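PDB 6M6S: dicer Related Helicase from Caenorhabditis elegans, which probably hydrolyses ATP as an RNA helicase of the RIG-I-like family and, through the C-terminal domain described here, binds double-stranded RNA carrying a 5'-triphosphate. Local coordinates for residues L12-C17 / I67-C72; C17-C22 / W42-V47; D60-S65 / Q155-L160. One frame throughout, in Å; residues are numbered along the deposited sequence.

Interaction 1 (L12-C17 / I67-C72); sequences LMCSNC and IKCFHC. With ZN (zinc ion), chain F.
Cys14, Cys17, Cys69 and Cys72 share one zinc ion, a Cys4 site to which each segment contributes a CxxC turn at the end of a strand. Zinc lies 2.4 Å from Cys14 SG, 2.2 Å from Cys17 SG and 2.3 Å from both Cys69 SG and Cys72 SG. The two turns have closely similar conformations. The leading cysteines, Cys14 and Cys69, hold SG anti to the backbone N, whereas the trailing ones tuck it between the backbone N and the carbonyl carbon, with chi1 of 71° at Cys17 and 77° at Cys72.

A second shell of N-H donors surrounds the sulfurs. Within each turn the amide of the last cysteine points back to the first: Cys17 N lies 3.6 Å from Cys14 SG, and Cys72 N 3.5 Å from Cys69 SG in a nearly straight bond. Across the contact, Asn16 ND2 donates to Cys72 SG at 3.4 Å, with the sulfur close to the amide plane. His71 reciprocates at the matching position of the other turn, ND1 making a weak bond of 3.6 Å to Cys17 SG, which sits at the edge of its ring. Further out, Phe21 packs against both Cys14 and Cys69.

Soft thiolates suit zinc, and four of them leave a formally negative cluster that these N-H groups would be expected to stabilise. Four protein sulfurs bind the metal, and the nearest atom of the whole contact is about 10 Å from the RNA, which is consistent with a structural zinc that ties the two turns together.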
loop_
_atom_site.group_PDB
_atom_site.type_symbol
_atom_site.label_atom_id
_atom_site.label_comp_id
_atom_site.label_asym_id
_atom_site.label_seq_id
_atom_site.Cartn_x
_atom_site.Cartn_y
_atom_site.Cartn_z
ATOM N N LEU B 12 8.837 -11.323 5.719
ATOM C CA LEU B 12 7.911 -11.118 4.600
ATOM C C LEU B 12 6.878 -12.228 4.624
ATOM O O LEU B 12 7.251 -13.431 4.493
ATOM C CB LEU B 12 8.654 -11.193 3.260
ATOM C CG LEU B 12 9.350 -9.881 2.845
ATOM C CD1 LEU B 12 10.300 -9.324 3.880
ATOM C CD2 LEU B 12 10.051 -10.036 1.465
ATOM N N MET B 13 5.589 -11.889 4.763
ATOM C CA MET B 13 4.537 -12.896 4.970
ATOM C C MET B 13 3.482 -12.767 3.905
ATOM O O MET B 13 3.290 -11.677 3.379
ATOM C CB MET B 13 3.777 -12.664 6.275
ATOM C CG MET B 13 4.557 -11.995 7.358
ATOM S SD MET B 13 5.620 -13.223 8.062
ATOM C CE MET B 13 4.505 -14.250 9.001
ATOM N N CYS B 14 2.764 -13.863 3.679
ATOM C CA CYS B 14 1.575 -13.873 2.816
ATOM C C CYS B 14 0.507 -12.984 3.456
ATOM O O CYS B 14 0.104 -13.209 4.610
ATOM C CB CYS B 14 1.062 -15.296 2.670
ATOM S SG CYS B 14 -0.387 -15.367 1.577
ATOM N N SER B 15 0.030 -11.992 2.710
ATOM C CA SER B 15 -0.978 -11.065 3.253
ATOM C C SER B 15 -2.305 -11.775 3.479
ATOM O O SER B 15 -3.129 -11.338 4.275
ATOM C CB SER B 15 -1.194 -9.862 2.331
ATOM O OG SER B 15 -0.103 -8.941 2.317
ATOM N N ASN B 16 -2.528 -12.850 2.750
ATOM C CA ASN B 16 -3.744 -13.652 2.859
ATOM C C ASN B 16 -3.812 -14.659 4.021
ATOM O O ASN B 16 -4.843 -14.757 4.712
ATOM C CB ASN B 16 -3.981 -14.325 1.498
ATOM C CG ASN B 16 -5.396 -14.781 1.316
ATOM O OD1 ASN B 16 -6.337 -13.963 1.324
ATOM N ND2 ASN B 16 -5.581 -16.093 1.165
ATOM N N CYS B 17 -2.736 -15.412 4.270
ATOM C CA CYS B 17 -2.741 -16.413 5.338
ATOM C C CYS B 17 -1.645 -16.247 6.423
ATOM O O CYS B 17 -1.598 -17.069 7.327
ATOM C CB CYS B 17 -2.639 -17.836 4.774
ATOM S SG CYS B 17 -0.984 -18.221 4.082
ATOM N N ILE B 67 4.170 -18.066 -9.180
ATOM C CA ILE B 67 4.431 -18.662 -7.853
ATOM C C ILE B 67 3.246 -18.424 -6.928
ATOM O O ILE B 67 2.617 -17.319 -6.965
ATOM C CB ILE B 67 5.699 -18.143 -7.196
ATOM C CG1 ILE B 67 5.782 -16.591 -7.228
ATOM C CG2 ILE B 67 6.943 -18.842 -7.887
ATOM C CD1 ILE B 67 6.985 -16.063 -6.378
ATOM N N LYS B 68 2.869 -19.464 -6.160
ATOM C CA LYS B 68 1.697 -19.354 -5.266
ATOM C C LYS B 68 2.127 -19.672 -3.872
ATOM O O LYS B 68 3.045 -20.454 -3.670
ATOM C CB LYS B 68 0.618 -20.425 -5.634
ATOM C CG LYS B 68 0.372 -20.614 -7.116
ATOM C CD LYS B 68 -0.261 -19.386 -7.718
ATOM C CE LYS B 68 -0.576 -19.608 -9.226
ATOM N NZ LYS B 68 -1.348 -18.455 -9.921
ATOM N N CYS B 69 1.457 -19.069 -2.884
ATOM C CA CYS B 69 1.705 -19.367 -1.482
ATOM C C CYS B 69 1.540 -20.867 -1.286
ATOM O O CYS B 69 0.539 -21.430 -1.708
ATOM C CB CYS B 69 0.717 -18.590 -0.581
ATOM S SG CYS B 69 0.854 -19.055 1.149
ATOM N N PHE B 70 2.527 -21.537 -0.680
ATOM C CA PHE B 70 2.416 -22.990 -0.432
ATOM C C PHE B 70 1.176 -23.343 0.385
ATOM O O PHE B 70 0.543 -24.384 0.145
ATOM C CB PHE B 70 3.664 -23.562 0.289
ATOM C CG PHE B 70 3.673 -25.089 0.392
ATOM C CD1 PHE B 70 4.091 -25.876 -0.684
ATOM C CD2 PHE B 70 3.275 -25.727 1.565
ATOM C CE1 PHE B 70 4.099 -27.270 -0.602
ATOM C CE2 PHE B 70 3.284 -27.141 1.665
ATOM C CZ PHE B 70 3.689 -27.904 0.572
ATOM N N HIS B 71 0.812 -22.477 1.317
ATOM C CA HIS B 71 -0.249 -22.772 2.255
ATOM C C HIS B 71 -1.648 -22.514 1.699
ATOM O O HIS B 71 -2.530 -23.391 1.769
ATOM C CB HIS B 71 -0.089 -21.923 3.534
ATOM C CG HIS B 71 -1.008 -22.353 4.631
ATOM N ND1 HIS B 71 -2.002 -21.543 5.139
ATOM C CD2 HIS B 71 -1.111 -23.534 5.290
ATOM C CE1 HIS B 71 -2.672 -22.201 6.071
ATOM N NE2 HIS B 71 -2.145 -23.407 6.184
ATOM N N CYS B 72 -1.853 -21.307 1.189
ATOM C CA CYS B 72 -3.183 -20.869 0.781
ATOM C C CYS B 72 -3.355 -20.780 -0.741
ATOM O O CYS B 72 -4.496 -20.655 -1.229
ATOM C CB CYS B 72 -3.576 -19.547 1.437
ATOM S SG CYS B 72 -2.809 -18.088 0.729
HETATM ZN ZN ZN F . -0.878 -17.706 1.916
#

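Interaction 2 (C17-C22 / W42-V47). With ZN (zinc ion), chain F.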
loop_
_atom_site.group_PDB
_atom_site.type_symbol
_atom_site.label_atom_id
_atom_site.label_comp_id
_atom_site.label_asym_id
_atom_site.label_seq_id
_atom_site.Cartn_x
_atom_site.Cartn_y
_atom_site.Cartn_z
ATOM N N CYS B 17 -2.736 -15.412 4.270
ATOM C CA CYS B 17 -2.741 -16.413 5.338
ATOM C C CYS B 17 -1.645 -16.247 6.423
ATOM O O CYS B 17 -1.598 -17.069 7.327
ATOM C CB CYS B 17 -2.639 -17.836 4.774
ATOM S SG CYS B 17 -0.984 -18.221 4.082
ATOM N N SER B 18 -0.792 -15.217 6.319
ATOM C CA SER B 18 0.311 -14.970 7.285
ATOM C C SER B 18 1.448 -15.966 7.300
ATOM O O SER B 18 2.222 -15.972 8.236
ATOM C CB SER B 18 -0.200 -14.822 8.735
ATOM O OG SER B 18 -1.167 -13.796 8.752
ATOM N N LYS B 19 1.558 -16.815 6.292
ATOM C CA LYS B 19 2.688 -17.747 6.283
ATOM C C LYS B 19 3.957 -16.984 5.893
ATOM O O LYS B 19 3.928 -16.143 4.980
ATOM C CB LYS B 19 2.402 -18.847 5.280
ATOM C CG LYS B 19 3.484 -19.897 5.178
ATOM C CD LYS B 19 3.225 -20.754 3.978
ATOM C CE LYS B 19 4.253 -21.830 3.897
ATOM N NZ LYS B 19 4.412 -22.423 5.250
ATOM N N GLU B 20 5.073 -17.266 6.574
ATOM C CA GLU B 20 6.307 -16.519 6.312
ATOM C C GLU B 20 7.039 -17.049 5.085
ATOM O O GLU B 20 7.195 -18.257 4.956
ATOM C CB GLU B 20 7.226 -16.548 7.550
ATOM C CG GLU B 20 8.593 -15.875 7.275
ATOM C CD GLU B 20 9.544 -15.881 8.484
ATOM O OE1 GLU B 20 9.100 -16.195 9.621
ATOM O OE2 GLU B 20 10.739 -15.558 8.266
ATOM N N PHE B 21 7.474 -16.192 4.167
ATOM C CA PHE B 21 8.276 -16.714 3.041
ATOM C C PHE B 21 9.776 -16.601 3.295
ATOM O O PHE B 21 10.553 -17.545 3.049
ATOM C CB PHE B 21 7.932 -15.868 1.825
ATOM C CG PHE B 21 6.513 -16.059 1.326
ATOM C CD1 PHE B 21 6.027 -17.311 1.053
ATOM C CD2 PHE B 21 5.660 -14.978 1.175
ATOM C CE1 PHE B 21 4.742 -17.466 0.603
ATOM C CE2 PHE B 21 4.393 -15.149 0.703
ATOM C CZ PHE B 21 3.920 -16.389 0.452
ATOM N N CYS B 22 10.217 -15.444 3.780
ATOM C CA CYS B 22 11.638 -15.202 4.002
ATOM C C CYS B 22 11.874 -13.904 4.789
ATOM O O CYS B 22 10.928 -13.159 5.044
ATOM C CB CYS B 22 12.423 -15.104 2.651
ATOM S SG CYS B 22 11.953 -13.603 1.647
ATOM N N TRP B 42 12.009 -21.733 -1.695
ATOM C CA TRP B 42 11.204 -22.494 -2.619
ATOM C C TRP B 42 10.281 -23.501 -1.884
ATOM O O TRP B 42 9.227 -23.911 -2.446
ATOM C CB TRP B 42 12.113 -23.254 -3.594
ATOM C CG TRP B 42 12.891 -22.386 -4.599
ATOM C CD1 TRP B 42 14.243 -22.197 -4.648
ATOM C CD2 TRP B 42 12.344 -21.682 -5.729
ATOM N NE1 TRP B 42 14.586 -21.429 -5.718
ATOM C CE2 TRP B 42 13.456 -21.112 -6.420
ATOM C CE3 TRP B 42 11.032 -21.496 -6.230
ATOM C CZ2 TRP B 42 13.302 -20.334 -7.558
ATOM C CZ3 TRP B 42 10.859 -20.742 -7.376
ATOM C CH2 TRP B 42 12.016 -20.205 -8.052
ATOM N N ARG B 43 10.630 -23.900 -0.647
ATOM C CA ARG B 43 9.798 -24.802 0.158
ATOM C C ARG B 43 8.412 -24.219 0.385
ATOM O O ARG B 43 7.427 -24.965 0.545
ATOM C CB ARG B 43 10.456 -25.037 1.527
ATOM C CG ARG B 43 11.914 -25.498 1.411
ATOM C CD ARG B 43 12.693 -25.062 2.639
ATOM N NE ARG B 43 12.103 -25.576 3.870
ATOM C CZ ARG B 43 12.304 -25.032 5.069
ATOM N NH1 ARG B 43 13.068 -23.950 5.191
ATOM N NH2 ARG B 43 11.728 -25.561 6.143
ATOM N N PHE B 44 8.350 -22.895 0.326
ATOM C CA PHE B 44 7.118 -22.152 0.684
ATOM C C PHE B 44 6.343 -21.647 -0.520
ATOM O O PHE B 44 5.381 -20.846 -0.404
ATOM C CB PHE B 44 7.462 -21.013 1.648
ATOM C CG PHE B 44 8.239 -21.494 2.829
ATOM C CD1 PHE B 44 7.742 -22.528 3.604
ATOM C CD2 PHE B 44 9.521 -21.002 3.076
ATOM C CE1 PHE B 44 8.475 -23.017 4.677
ATOM C CE2 PHE B 44 10.275 -21.492 4.143
ATOM C CZ PHE B 44 9.748 -22.516 4.941
ATOM N N LEU B 45 6.731 -22.109 -1.705
ATOM C CA LEU B 45 6.088 -21.663 -2.937
ATOM C C LEU B 45 5.676 -22.847 -3.804
ATOM O O LEU B 45 6.462 -23.797 -4.012
ATOM C CB LEU B 45 7.014 -20.794 -3.765
ATOM C CG LEU B 45 7.540 -19.549 -3.043
ATOM C CD1 LEU B 45 8.592 -18.911 -3.866
ATOM C CD2 LEU B 45 6.345 -18.538 -2.826
ATOM N N HIS B 46 4.475 -22.788 -4.377
ATOM C CA HIS B 46 4.164 -23.680 -5.494
ATOM C C HIS B 46 4.476 -22.953 -6.814
ATOM O O HIS B 46 4.240 -21.726 -6.958
ATOM C CB HIS B 46 2.661 -24.095 -5.559
ATOM C CG HIS B 46 2.172 -24.882 -4.370
ATOM N ND1 HIS B 46 2.397 -26.238 -4.225
ATOM C CD2 HIS B 46 1.428 -24.506 -3.294
ATOM C CE1 HIS B 46 1.848 -26.657 -3.094
ATOM N NE2 HIS B 46 1.243 -25.629 -2.513
ATOM N N VAL B 47 4.953 -23.717 -7.794
ATOM C CA VAL B 47 5.352 -23.158 -9.067
ATOM C C VAL B 47 4.391 -23.698 -10.096
ATOM O O VAL B 47 4.280 -24.928 -10.256
ATOM C CB VAL B 47 6.836 -23.560 -9.375
ATOM C CG1 VAL B 47 7.223 -23.170 -10.791
ATOM C CG2 VAL B 47 7.807 -23.008 -8.314
HETATM ZN ZN ZN F . -0.878 -17.706 1.916
#
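Lys19 makes the first approach to Phe44. Its amide N makes a weak bond of 3.7 Å to Cys17 SG, the sulfur that binds the zinc, while its side chain runs out extended and bends only at the end (chi4 46°). There it crosses Phe44 at about a right angle, with Lys19 CE 3.6 Å and Lys19 NZ 3.7 Å from Phe44 CD1. A long aliphatic chain suits this place, since its last methylene can make an apolar contact with the ring even though the ammonium group comes almost as close.

Glu20 contributes backbone: its carbonyl O sits 3.9 Å above one face of the Phe44 ring, offset toward the rim. Arg43 CB packs over the centre of the opposite face, so the ring is held between the two. The carboxylate of Glu20 turns elsewhere, to a salt bridge with Lys23.

Phe21 is buried. Its side chain and that of Phe44 slide past each other in opposite directions. Phe21 CE1 brings the ring edge to Phe44 O at 3.6 Å, Phe21 CD1 touches Phe44 CB at 4.0 Å, and Phe21 CE1 meets Leu45 CD2 at 3.9 Å. The same side chain also packs on Cys14, Cys69 and Leu90. At the backbone, Phe21 O comes to 3.6 Å from Phe44 CD2.

No hydrogen bond joins these segments; strands 20-23 and 45-48 are outermost, within this chain, in two different antiparallel sheets. The two segments probably adhere here mainly through dispersion between aromatic and aliphatic groups, perhaps aided by the weakly positive C-H edge of Phe21 facing a carbonyl oxygen.

Interaction 3 (D60-S65 / Q155-L160); sequences DNQPLS and QHNKQL. With nucleotides of chain C.
Gln62 runs extended beyond CG (chi2 -176°) and meets His156, whose ring is carried off the helix with CG anti to its own backbone N (chi1 -178°). The amide of Gln62 therefore stacks on the imidazole, their planes 24° apart, and Gln62 CB makes a CH-pi contact 3.7 Å from the ring centroid. Gln62 NE2 goes on to donate to Asn157 OD1 at 2.7 Å, in the carbonyl plane, while Ser153 bonds to Gln62 OE1. A glutamine suits this buried spot because it offers both a flat stacking surface and a donor and acceptor. An alanine here would keep CB over the ring but is likely to leave Asn157 OD1 and Ser153 without their mate and one side of the imidazole poorly covered. Leu64 CD2 closes on His156 CB at 3.9 Å, and a water links Pro63 O (2.7 Å) with His156 ND1 (2.9 Å). On the other side of the strand Asn61 ND2 lies 2.6 Å from O2' of RNA nucleotide C12 of chain C, a weak bond. The contact joins the C-terminal helix 140-167 to the RNA-facing strand 61-69 of the RIG-I-type C-terminal domain.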
loop_
_atom_site.group_PDB
_atom_site.type_symbol
_atom_site.label_atom_id
_atom_site.label_comp_id
_atom_site.label_asym_id
_atom_site.label_seq_id
_atom_site.Cartn_x
_atom_site.Cartn_y
_atom_site.Cartn_z
ATOM N N ASP B 60 18.464 -12.984 -20.603
ATOM C CA ASP B 60 19.042 -12.828 -19.281
ATOM C C ASP B 60 18.050 -12.430 -18.207
ATOM O O ASP B 60 18.414 -12.275 -17.034
ATOM C CB ASP B 60 20.145 -11.774 -19.365
ATOM C CG ASP B 60 21.327 -12.251 -20.178
ATOM O OD1 ASP B 60 22.218 -12.898 -19.593
ATOM O OD2 ASP B 60 21.359 -12.000 -21.401
ATOM N N ASN B 61 16.803 -12.222 -18.595
ATOM C CA ASN B 61 15.828 -11.838 -17.619
ATOM C C ASN B 61 14.493 -12.302 -18.158
ATOM O O ASN B 61 13.848 -11.569 -18.890
ATOM C CB ASN B 61 15.849 -10.303 -17.424
ATOM C CG ASN B 61 14.922 -9.857 -16.345
ATOM O OD1 ASN B 61 13.795 -10.322 -16.248
ATOM N ND2 ASN B 61 15.399 -8.966 -15.502
ATOM N N GLN B 62 14.128 -13.552 -17.884
ATOM C CA GLN B 62 12.894 -14.130 -18.444
ATOM C C GLN B 62 11.832 -14.250 -17.379
ATOM O O GLN B 62 12.037 -14.981 -16.425
ATOM C CB GLN B 62 13.185 -15.557 -18.975
ATOM C CG GLN B 62 14.453 -15.671 -19.781
ATOM C CD GLN B 62 14.649 -17.058 -20.374
ATOM O OE1 GLN B 62 14.059 -18.044 -19.899
ATOM N NE2 GLN B 62 15.435 -17.132 -21.439
ATOM N N PRO B 63 10.694 -13.522 -17.494
ATOM C CA PRO B 63 9.583 -13.794 -16.581
ATOM C C PRO B 63 8.991 -15.168 -16.922
ATOM O O PRO B 63 8.642 -15.382 -18.076
ATOM C CB PRO B 63 8.564 -12.692 -16.928
ATOM C CG PRO B 63 9.417 -11.621 -17.738
ATOM C CD PRO B 63 10.322 -12.528 -18.525
ATOM N N LEU B 64 8.900 -16.088 -15.954
ATOM C CA LEU B 64 8.439 -17.452 -16.288
ATOM C C LEU B 64 7.188 -17.870 -15.465
ATOM O O LEU B 64 6.175 -17.148 -15.470
ATOM C CB LEU B 64 9.580 -18.442 -16.139
ATOM C CG LEU B 64 10.827 -18.219 -17.009
ATOM C CD1 LEU B 64 11.965 -19.194 -16.584
ATOM C CD2 LEU B 64 10.470 -18.444 -18.512
ATOM N N SER B 65 7.262 -18.974 -14.712
ATOM C CA SER B 65 6.072 -19.569 -14.069
ATOM C C SER B 65 5.475 -18.705 -12.964
ATOM O O SER B 65 6.191 -17.944 -12.315
ATOM C CB SER B 65 6.469 -20.915 -13.458
ATOM O OG SER B 65 7.288 -21.625 -14.374
ATOM N N GLN B 155 10.066 -22.797 -23.725
ATOM C CA GLN B 155 9.071 -22.121 -24.532
ATOM C C GLN B 155 9.385 -20.663 -24.716
ATOM O O GLN B 155 9.068 -20.104 -25.716
ATOM C CB GLN B 155 7.692 -22.189 -23.924
ATOM C CG GLN B 155 7.012 -23.524 -23.874
ATOM C CD GLN B 155 6.650 -24.066 -25.239
ATOM O OE1 GLN B 155 6.119 -23.365 -26.092
ATOM N NE2 GLN B 155 6.929 -25.321 -25.434
ATOM N N HIS B 156 9.927 -20.033 -23.696
ATOM C CA HIS B 156 10.333 -18.626 -23.765
ATOM C C HIS B 156 11.465 -18.493 -24.775
ATOM O O HIS B 156 11.461 -17.584 -25.605
ATOM C CB HIS B 156 10.821 -18.152 -22.404
ATOM C CG HIS B 156 11.219 -16.703 -22.356
ATOM N ND1 HIS B 156 10.436 -15.736 -21.775
ATOM C CD2 HIS B 156 12.318 -16.060 -22.828
ATOM C CE1 HIS B 156 11.026 -14.560 -21.874
ATOM N NE2 HIS B 156 12.172 -14.729 -22.509
ATOM N N ASN B 157 12.442 -19.396 -24.702
ATOM C CA ASN B 157 13.602 -19.318 -25.587
ATOM C C ASN B 157 13.206 -19.511 -27.023
ATOM O O ASN B 157 13.794 -18.927 -27.942
ATOM C CB ASN B 157 14.640 -20.379 -25.228
ATOM C CG ASN B 157 15.339 -20.079 -23.932
ATOM O OD1 ASN B 157 15.331 -18.949 -23.473
ATOM N ND2 ASN B 157 15.967 -21.096 -23.339
ATOM N N LYS B 158 12.233 -20.385 -27.234
ATOM C CA LYS B 158 11.796 -20.670 -28.580
ATOM C C LYS B 158 11.140 -19.456 -29.245
ATOM O O LYS B 158 11.382 -19.213 -30.437
ATOM C CB LYS B 158 10.835 -21.831 -28.568
ATOM C CG LYS B 158 10.383 -22.183 -29.922
ATOM C CD LYS B 158 9.595 -23.472 -29.907
ATOM C CE LYS B 158 9.145 -23.857 -31.342
ATOM N NZ LYS B 158 8.111 -22.938 -31.943
ATOM N N GLN B 159 10.341 -18.707 -28.476
ATOM C CA GLN B 159 9.756 -17.438 -28.935
ATOM C C GLN B 159 10.833 -16.378 -29.176
ATOM O O GLN B 159 10.781 -15.612 -30.155
ATOM C CB GLN B 159 8.758 -16.889 -27.904
ATOM C CG GLN B 159 7.435 -17.627 -27.845
ATOM C CD GLN B 159 6.729 -17.658 -29.198
ATOM O OE1 GLN B 159 6.445 -18.721 -29.738
ATOM N NE2 GLN B 159 6.439 -16.489 -29.740
ATOM N N LEU B 160 11.792 -16.318 -28.257
ATOM C CA LEU B 160 12.934 -15.414 -28.368
ATOM C C LEU B 160 13.715 -15.608 -29.659
ATOM O O LEU B 160 14.057 -14.608 -30.325
ATOM C CB LEU B 160 13.860 -15.552 -27.158
ATOM C CG LEU B 160 15.088 -14.651 -27.240
ATOM C CD1 LEU B 160 14.634 -13.209 -27.348
ATOM C CD2 LEU B 160 15.979 -14.839 -26.041
ATOM P P C C 12 18.716 -2.558 -20.799
ATOM O OP1 C C 12 20.161 -2.906 -20.917
ATOM O OP2 C C 12 17.903 -2.556 -22.033
ATOM O "O5'" C C 12 18.040 -3.501 -19.707
ATOM C "C5'" C C 12 18.719 -3.828 -18.509
ATOM C "C4'" C C 12 17.875 -4.689 -17.609
ATOM O "O4'" C C 12 16.621 -4.043 -17.337
ATOM C "C3'" C C 12 17.455 -6.038 -18.145
ATOM O "O3'" C C 12 18.498 -6.989 -18.118
ATOM C "C2'" C C 12 16.316 -6.394 -17.216
ATOM O "O2'" C C 12 16.836 -6.856 -15.978
ATOM C "C1'" C C 12 15.657 -5.024 -17.001
ATOM N N1 C C 12 14.471 -4.872 -17.873
ATOM C C2 C C 12 13.266 -5.378 -17.406
ATOM O O2 C C 12 13.241 -5.870 -16.258
ATOM N N3 C C 12 12.164 -5.268 -18.189
ATOM C C4 C C 12 12.269 -4.741 -19.407
ATOM N N4 C C 12 11.161 -4.676 -20.142
ATOM C C5 C C 12 13.495 -4.233 -19.919
ATOM C C6 C C 12 14.565 -4.330 -19.122
HETATM O O HOH W 1 7.834 -16.281 -20.529
#

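How the interactions relate
Interactions 1 and 2 form one neighbourhood, their centres about 5 Å apart and Cys17 common to both. Interaction 2 is nested in the loop that interaction 1 closes, and backbone pairing ties them twice: Leu12 O to Phe21 N and Lys68 N to His46 O, both 2.8 Å and probably hydrogen bonds. Interaction 3 lies across the chain's centre, about 25 Å from interaction 1 and about 24 Å from interaction 2, centre to centre. Strand 61-69 connects the two regions, with its end at the zinc site and its beginning beside the RNA and the long helix. Neighbouring strand 45-48 supplies a direct touch, Val47 CG1 to Ser65 CB at 3.6 Å.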